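Local coordinates for protein beta-N-acetylhexosaminidase (Bacteroides fragilis, PDB 4PYS) that probably releases terminal beta-linked N-acetylhexosamines from glycans by hydrolysis, as a glycoside hydrolase of family 20, at residues C383-L395 with A404-S418. Numbering follows the deposited sequence.
Sequences CGTNYYTYLNFPL and ARTFDLEDVYLRNPS. With FMT (formic acid), chain H; FMT (formic acid), chain J.
Ala404 O receives the hydroxyl of Tyr387, OH to O 2.5 Å and in the carbonyl plane, where the excursion that follows strand 381-383 of the family 20 TIM barrel folds back on itself. Arg405 lays CB over the centre of the Phe393 ring, and its bent chain (chi3 -64°) carries NH2 to a formic acid molecule, probably from the crystallisation liquor, while NH1 hydrogen-bonds to Gly400 O. Phe407 N then donates to Pro394 O at 3.2 Å. The Phe407 ring illustrates how one aromatic group can meet several partners at once: Tyr388 CB sits over its face, 3.9 Å from the centroid, and Tyr390 O lies near its edge. Next comes the capping box of Asp408, whose OD2 accepts from Lys496 N, and Asp411. Asp411 CB covers the centre of the Tyr388 ring on the face opposite Tyr387 CB, and a water joins Tyr388 OH to Asp411 OD1 and Arg415 NE. Further along, Asn416 ND2 donates to Gln460 OE1, while OD1 accepts from Tyr388 N, whose peptide bond to Tyr387 is cis, and from Ser418 N in an Asx turn, the two arriving from opposite faces of the amide. Ser418 OG donates to Thr385 OG1 at 2.6 Å, and that hydroxyl donates in turn to Tyr387 O.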
loop_
_atom_site.group_PDB
_atom_site.type_symbol
_atom_site.label_atom_id
_atom_site.label_comp_id
_atom_site.label_asym_id
_atom_site.label_seq_id
_atom_site.Cartn_x
_atom_site.Cartn_y
_atom_site.Cartn_z
ATOM N N CYS A 383 4.318 3.666 -10.083
ATOM C CA CYS A 383 4.837 2.529 -10.841
ATOM C C CYS A 383 4.530 1.234 -10.117
ATOM O O CYS A 383 5.165 0.915 -9.110
ATOM C CB CYS A 383 6.357 2.661 -11.057
ATOM S SG CYS A 383 6.848 4.162 -11.911
ATOM N N GLY A 384 3.556 0.479 -10.633
ATOM C CA GLY A 384 3.136 -0.755 -9.987
ATOM C C GLY A 384 2.948 -1.882 -10.981
ATOM O O GLY A 384 1.906 -2.538 -11.003
ATOM N N THR A 385 3.972 -2.123 -11.792
ATOM C CA THR A 385 3.845 -3.067 -12.901
ATOM C C THR A 385 3.785 -4.514 -12.434
ATOM O O THR A 385 4.471 -4.901 -11.473
ATOM C CB THR A 385 4.982 -2.879 -13.925
ATOM O OG1 THR A 385 6.243 -2.908 -13.251
ATOM C CG2 THR A 385 4.840 -1.540 -14.614
ATOM N N ASN A 386 2.956 -5.310 -13.108
ATOM C CA ASN A 386 2.792 -6.706 -12.734
ATOM C C ASN A 386 4.111 -7.466 -12.714
ATOM O O ASN A 386 4.429 -8.123 -11.717
ATOM C CB ASN A 386 1.700 -7.421 -13.566
ATOM C CG ASN A 386 1.734 -7.084 -15.058
ATOM O OD1 ASN A 386 2.732 -6.610 -15.605
ATOM N ND2 ASN A 386 0.616 -7.360 -15.733
ATOM N N TYR A 387 4.882 -7.365 -13.793
ATOM C CA TYR A 387 6.320 -7.645 -13.705
ATOM C C TYR A 387 6.956 -6.377 -13.127
ATOM O O TYR A 387 6.914 -5.342 -13.797
ATOM C CB TYR A 387 6.914 -7.822 -15.107
ATOM C CG TYR A 387 6.573 -9.103 -15.840
ATOM C CD1 TYR A 387 5.723 -10.056 -15.289
ATOM C CD2 TYR A 387 7.129 -9.358 -17.087
ATOM C CE1 TYR A 387 5.424 -11.235 -15.983
ATOM C CE2 TYR A 387 6.841 -10.518 -17.778
ATOM C CZ TYR A 387 5.991 -11.451 -17.225
ATOM O OH TYR A 387 5.717 -12.602 -17.932
ATOM N N TYR A 388 7.532 -6.402 -11.919
ATOM C CA TYR A 388 7.555 -7.543 -11.005
ATOM C C TYR A 388 7.168 -7.080 -9.607
ATOM O O TYR A 388 7.900 -7.301 -8.624
ATOM C CB TYR A 388 8.967 -8.136 -10.952
ATOM C CG TYR A 388 9.387 -8.766 -12.259
ATOM C CD1 TYR A 388 8.750 -9.909 -12.732
ATOM C CD2 TYR A 388 10.435 -8.241 -13.014
ATOM C CE1 TYR A 388 9.122 -10.497 -13.924
ATOM C CE2 TYR A 388 10.816 -8.834 -14.209
ATOM C CZ TYR A 388 10.159 -9.964 -14.656
ATOM O OH TYR A 388 10.526 -10.566 -15.848
ATOM N N THR A 389 6.012 -6.427 -9.511
ATOM C CA THR A 389 5.516 -5.977 -8.221
ATOM C C THR A 389 4.268 -6.725 -7.780
ATOM O O THR A 389 3.780 -6.488 -6.672
ATOM C CB THR A 389 5.205 -4.452 -8.195
ATOM O OG1 THR A 389 3.962 -4.179 -8.874
ATOM C CG2 THR A 389 6.345 -3.646 -8.830
ATOM N N TYR A 390 3.737 -7.610 -8.635
ATOM C CA TYR A 390 2.564 -8.406 -8.264
ATOM C C TYR A 390 2.971 -9.674 -7.525
ATOM O O TYR A 390 3.266 -10.705 -8.137
ATOM C CB TYR A 390 1.711 -8.761 -9.485
ATOM C CG TYR A 390 0.775 -7.642 -9.901
ATOM C CD1 TYR A 390 1.015 -6.321 -9.523
ATOM C CD2 TYR A 390 -0.359 -7.915 -10.660
ATOM C CE1 TYR A 390 0.135 -5.288 -9.907
ATOM C CE2 TYR A 390 -1.229 -6.903 -11.042
ATOM C CZ TYR A 390 -0.980 -5.600 -10.667
ATOM O OH TYR A 390 -1.881 -4.613 -11.054
ATOM N N LEU A 391 2.978 -9.587 -6.201
ATOM C CA LEU A 391 3.453 -10.683 -5.357
ATOM C C LEU A 391 2.522 -11.884 -5.363
ATOM O O LEU A 391 2.882 -12.959 -4.872
ATOM C CB LEU A 391 3.669 -10.161 -3.928
ATOM C CG LEU A 391 4.698 -9.035 -3.869
ATOM C CD1 LEU A 391 4.580 -8.270 -2.550
ATOM C CD2 LEU A 391 6.098 -9.603 -4.040
ATOM N N ASN A 392 1.314 -11.715 -5.907
ATOM C CA ASN A 392 0.448 -12.868 -6.124
ATOM C C ASN A 392 0.975 -13.804 -7.218
ATOM O O ASN A 392 0.564 -14.968 -7.297
ATOM C CB ASN A 392 -0.994 -12.425 -6.439
ATOM C CG ASN A 392 -1.047 -11.343 -7.489
ATOM O OD1 ASN A 392 -0.554 -10.230 -7.272
ATOM N ND2 ASN A 392 -1.659 -11.649 -8.634
ATOM N N PHE A 393 1.875 -13.318 -8.068
ATOM C CA PHE A 393 2.496 -14.209 -9.050
ATOM C C PHE A 393 3.407 -15.122 -8.238
ATOM O O PHE A 393 4.292 -14.637 -7.526
ATOM C CB PHE A 393 3.362 -13.439 -10.057
ATOM C CG PHE A 393 2.579 -12.645 -11.081
ATOM C CD1 PHE A 393 1.233 -12.349 -10.890
ATOM C CD2 PHE A 393 3.207 -12.190 -12.237
ATOM C CE1 PHE A 393 0.518 -11.606 -11.845
ATOM C CE2 PHE A 393 2.507 -11.454 -13.196
ATOM C CZ PHE A 393 1.158 -11.162 -12.998
ATOM N N PRO A 394 3.190 -16.435 -8.321
ATOM C CA PRO A 394 4.024 -17.364 -7.547
ATOM C C PRO A 394 5.376 -17.565 -8.227
ATOM O O PRO A 394 5.590 -17.001 -9.293
ATOM C CB PRO A 394 3.209 -18.656 -7.565
ATOM C CG PRO A 394 2.412 -18.588 -8.851
ATOM C CD PRO A 394 2.101 -17.120 -9.047
ATOM N N LEU A 395 6.280 -18.328 -7.619
ATOM C CA LEU A 395 7.578 -18.593 -8.247
ATOM C C LEU A 395 7.508 -19.733 -9.263
ATOM O O LEU A 395 8.375 -19.843 -10.139
ATOM C CB LEU A 395 8.648 -18.902 -7.199
ATOM C CG LEU A 395 9.430 -17.729 -6.614
ATOM C CD1 LEU A 395 8.565 -16.883 -5.665
ATOM C CD2 LEU A 395 10.678 -18.252 -5.915
ATOM N N ALA A 404 4.090 -17.788 -17.435
ATOM C CA ALA A 404 4.138 -16.373 -17.811
ATOM C C ALA A 404 3.857 -15.409 -16.652
ATOM O O ALA A 404 4.275 -14.246 -16.691
ATOM C CB ALA A 404 3.187 -16.105 -18.972
ATOM N N ARG A 405 3.137 -15.873 -15.633
ATOM C CA ARG A 405 2.881 -15.032 -14.465
ATOM C C ARG A 405 3.547 -15.615 -13.226
ATOM O O ARG A 405 2.902 -15.878 -12.212
ATOM C CB ARG A 405 1.382 -14.801 -14.250
ATOM C CG ARG A 405 0.743 -14.002 -15.380
ATOM C CD ARG A 405 -0.644 -13.489 -15.009
ATOM N NE ARG A 405 -1.579 -14.584 -14.784
ATOM C CZ ARG A 405 -2.668 -14.495 -14.024
ATOM N NH1 ARG A 405 -3.456 -15.549 -13.868
ATOM N NH2 ARG A 405 -2.960 -13.357 -13.412
ATOM N N THR A 406 4.854 -15.823 -13.342
ATOM C CA THR A 406 5.693 -16.223 -12.222
ATOM C C THR A 406 6.954 -15.380 -12.269
ATOM O O THR A 406 7.350 -14.919 -13.347
ATOM C CB THR A 406 6.108 -17.717 -12.294
ATOM O OG1 THR A 406 6.905 -17.960 -13.462
ATOM C CG2 THR A 406 4.871 -18.628 -12.334
ATOM N N PHE A 407 7.580 -15.186 -11.111
ATOM C CA PHE A 407 8.908 -14.564 -11.035
ATOM C C PHE A 407 9.542 -14.771 -9.663
ATOM O O PHE A 407 8.845 -15.081 -8.694
ATOM C CB PHE A 407 8.871 -13.062 -11.399
ATOM C CG PHE A 407 8.084 -12.196 -10.441
ATOM C CD1 PHE A 407 8.701 -11.614 -9.337
ATOM C CD2 PHE A 407 6.744 -11.921 -10.673
ATOM C CE1 PHE A 407 7.994 -10.803 -8.466
ATOM C CE2 PHE A 407 6.029 -11.102 -9.798
ATOM C CZ PHE A 407 6.650 -10.547 -8.705
ATOM N N ASP A 408 10.859 -14.594 -9.569
ATOM C CA ASP A 408 11.508 -14.789 -8.280
ATOM C C ASP A 408 12.273 -13.564 -7.793
ATOM O O ASP A 408 12.138 -12.466 -8.345
ATOM C CB ASP A 408 12.388 -16.072 -8.298
ATOM C CG ASP A 408 13.660 -15.921 -9.120
ATOM O OD1 ASP A 408 13.946 -14.819 -9.636
ATOM O OD2 ASP A 408 14.402 -16.924 -9.239
ATOM N N LEU A 409 13.074 -13.745 -6.751
ATOM C CA LEU A 409 13.744 -12.614 -6.115
ATOM C C LEU A 409 14.769 -11.952 -7.040
ATOM O O LEU A 409 14.947 -10.719 -7.000
ATOM C CB LEU A 409 14.403 -13.053 -4.800
ATOM C CG LEU A 409 14.909 -11.934 -3.883
ATOM C CD1 LEU A 409 13.745 -11.111 -3.312
ATOM C CD2 LEU A 409 15.738 -12.527 -2.748
ATOM N N GLU A 410 15.434 -12.753 -7.874
ATOM C CA GLU A 410 16.348 -12.200 -8.876
ATOM C C GLU A 410 15.616 -11.346 -9.898
ATOM O O GLU A 410 16.113 -10.292 -10.289
ATOM C CB GLU A 410 17.142 -13.307 -9.598
ATOM C CG GLU A 410 18.451 -13.672 -8.925
ATOM C CD GLU A 410 19.333 -14.594 -9.770
ATOM O OE1 GLU A 410 19.986 -15.472 -9.181
ATOM O OE2 GLU A 410 19.377 -14.434 -11.008
ATOM N N ASP A 411 14.442 -11.793 -10.348
ATOM C CA ASP A 411 13.698 -11.014 -11.332
ATOM C C ASP A 411 13.318 -9.657 -10.754
ATOM O O ASP A 411 13.513 -8.622 -11.402
ATOM C CB ASP A 411 12.426 -11.755 -11.794
ATOM C CG ASP A 411 12.731 -13.046 -12.522
ATOM O OD1 ASP A 411 13.639 -13.059 -13.391
ATOM O OD2 ASP A 411 12.050 -14.059 -12.233
ATOM N N VAL A 412 12.779 -9.642 -9.540
ATOM C CA VAL A 412 12.329 -8.362 -8.997
ATOM C C VAL A 412 13.533 -7.457 -8.727
ATOM O O VAL A 412 13.511 -6.273 -9.054
ATOM C CB VAL A 412 11.390 -8.505 -7.765
ATOM C CG1 VAL A 412 11.980 -9.405 -6.718
ATOM C CG2 VAL A 412 11.063 -7.129 -7.175
ATOM N N TYR A 413 14.613 -8.018 -8.194
ATOM C CA TYR A 413 15.769 -7.183 -7.867
ATOM C C TYR A 413 16.498 -6.638 -9.094
ATOM O O TYR A 413 16.910 -5.472 -9.116
ATOM C CB TYR A 413 16.749 -7.953 -6.968
ATOM C CG TYR A 413 17.738 -7.025 -6.283
ATOM C CD1 TYR A 413 17.361 -6.286 -5.172
ATOM C CD2 TYR A 413 19.033 -6.887 -6.755
ATOM C CE1 TYR A 413 18.247 -5.424 -4.544
ATOM C CE2 TYR A 413 19.934 -6.021 -6.126
ATOM C CZ TYR A 413 19.531 -5.301 -5.030
ATOM O OH TYR A 413 20.410 -4.437 -4.396
ATOM N N LEU A 414 16.632 -7.462 -10.128
ATOM C CA LEU A 414 17.509 -7.124 -11.247
ATOM C C LEU A 414 16.778 -6.542 -12.455
ATOM O O LEU A 414 17.405 -5.882 -13.275
ATOM C CB LEU A 414 18.277 -8.365 -11.718
ATOM C CG LEU A 414 19.214 -9.034 -10.721
ATOM C CD1 LEU A 414 19.779 -10.307 -11.356
ATOM C CD2 LEU A 414 20.322 -8.076 -10.331
ATOM N N ARG A 415 15.473 -6.801 -12.589
ATOM C CA ARG A 415 14.811 -6.521 -13.870
ATOM C C ARG A 415 13.417 -5.890 -13.728
ATOM O O ARG A 415 12.573 -6.046 -14.605
ATOM C CB ARG A 415 14.740 -7.806 -14.723
ATOM C CG ARG A 415 16.095 -8.219 -15.337
ATOM C CD ARG A 415 16.039 -9.578 -16.069
ATOM N NE ARG A 415 15.753 -10.686 -15.159
ATOM C CZ ARG A 415 16.676 -11.340 -14.454
ATOM N NH1 ARG A 415 17.958 -11.003 -14.541
ATOM N NH2 ARG A 415 16.320 -12.332 -13.655
ATOM N N ASN A 416 13.198 -5.151 -12.647
ATOM C CA ASN A 416 11.870 -4.577 -12.363
ATOM C C ASN A 416 11.636 -3.291 -13.142
ATOM O O ASN A 416 12.306 -2.292 -12.894
ATOM C CB ASN A 416 11.772 -4.288 -10.865
ATOM C CG ASN A 416 10.374 -3.907 -10.421
ATOM O OD1 ASN A 416 9.415 -3.981 -11.193
ATOM N ND2 ASN A 416 10.251 -3.499 -9.162
ATOM N N PRO A 417 10.666 -3.298 -14.073
ATOM C CA PRO A 417 10.362 -2.082 -14.837
ATOM C C PRO A 417 9.935 -0.916 -13.946
ATOM O O PRO A 417 10.084 0.241 -14.354
ATOM C CB PRO A 417 9.179 -2.515 -15.712
ATOM C CG PRO A 417 9.331 -3.995 -15.858
ATOM C CD PRO A 417 9.850 -4.446 -14.515
ATOM N N SER A 418 9.413 -1.220 -12.759
ATOM C CA SER A 418 8.937 -0.176 -11.854
ATOM C C SER A 418 10.057 0.487 -11.051
ATOM O O SER A 418 9.841 1.518 -10.418
ATOM C CB SER A 418 7.853 -0.719 -10.925
ATOM O OG SER A 418 6.641 -0.887 -11.639
HETATM C C FMT H . -1.848 -9.463 -13.990
HETATM O O1 FMT H . -1.254 -9.144 -15.018
HETATM O O2 FMT H . -2.227 -10.614 -13.751
HETATM C C FMT J . 9.651 -13.429 -16.263
HETATM O O1 FMT J . 9.201 -12.650 -17.099
HETATM O O2 FMT J . 9.128 -14.510 -15.981
HETATM O O HOH W 1 13.217 -11.440 -16.007
#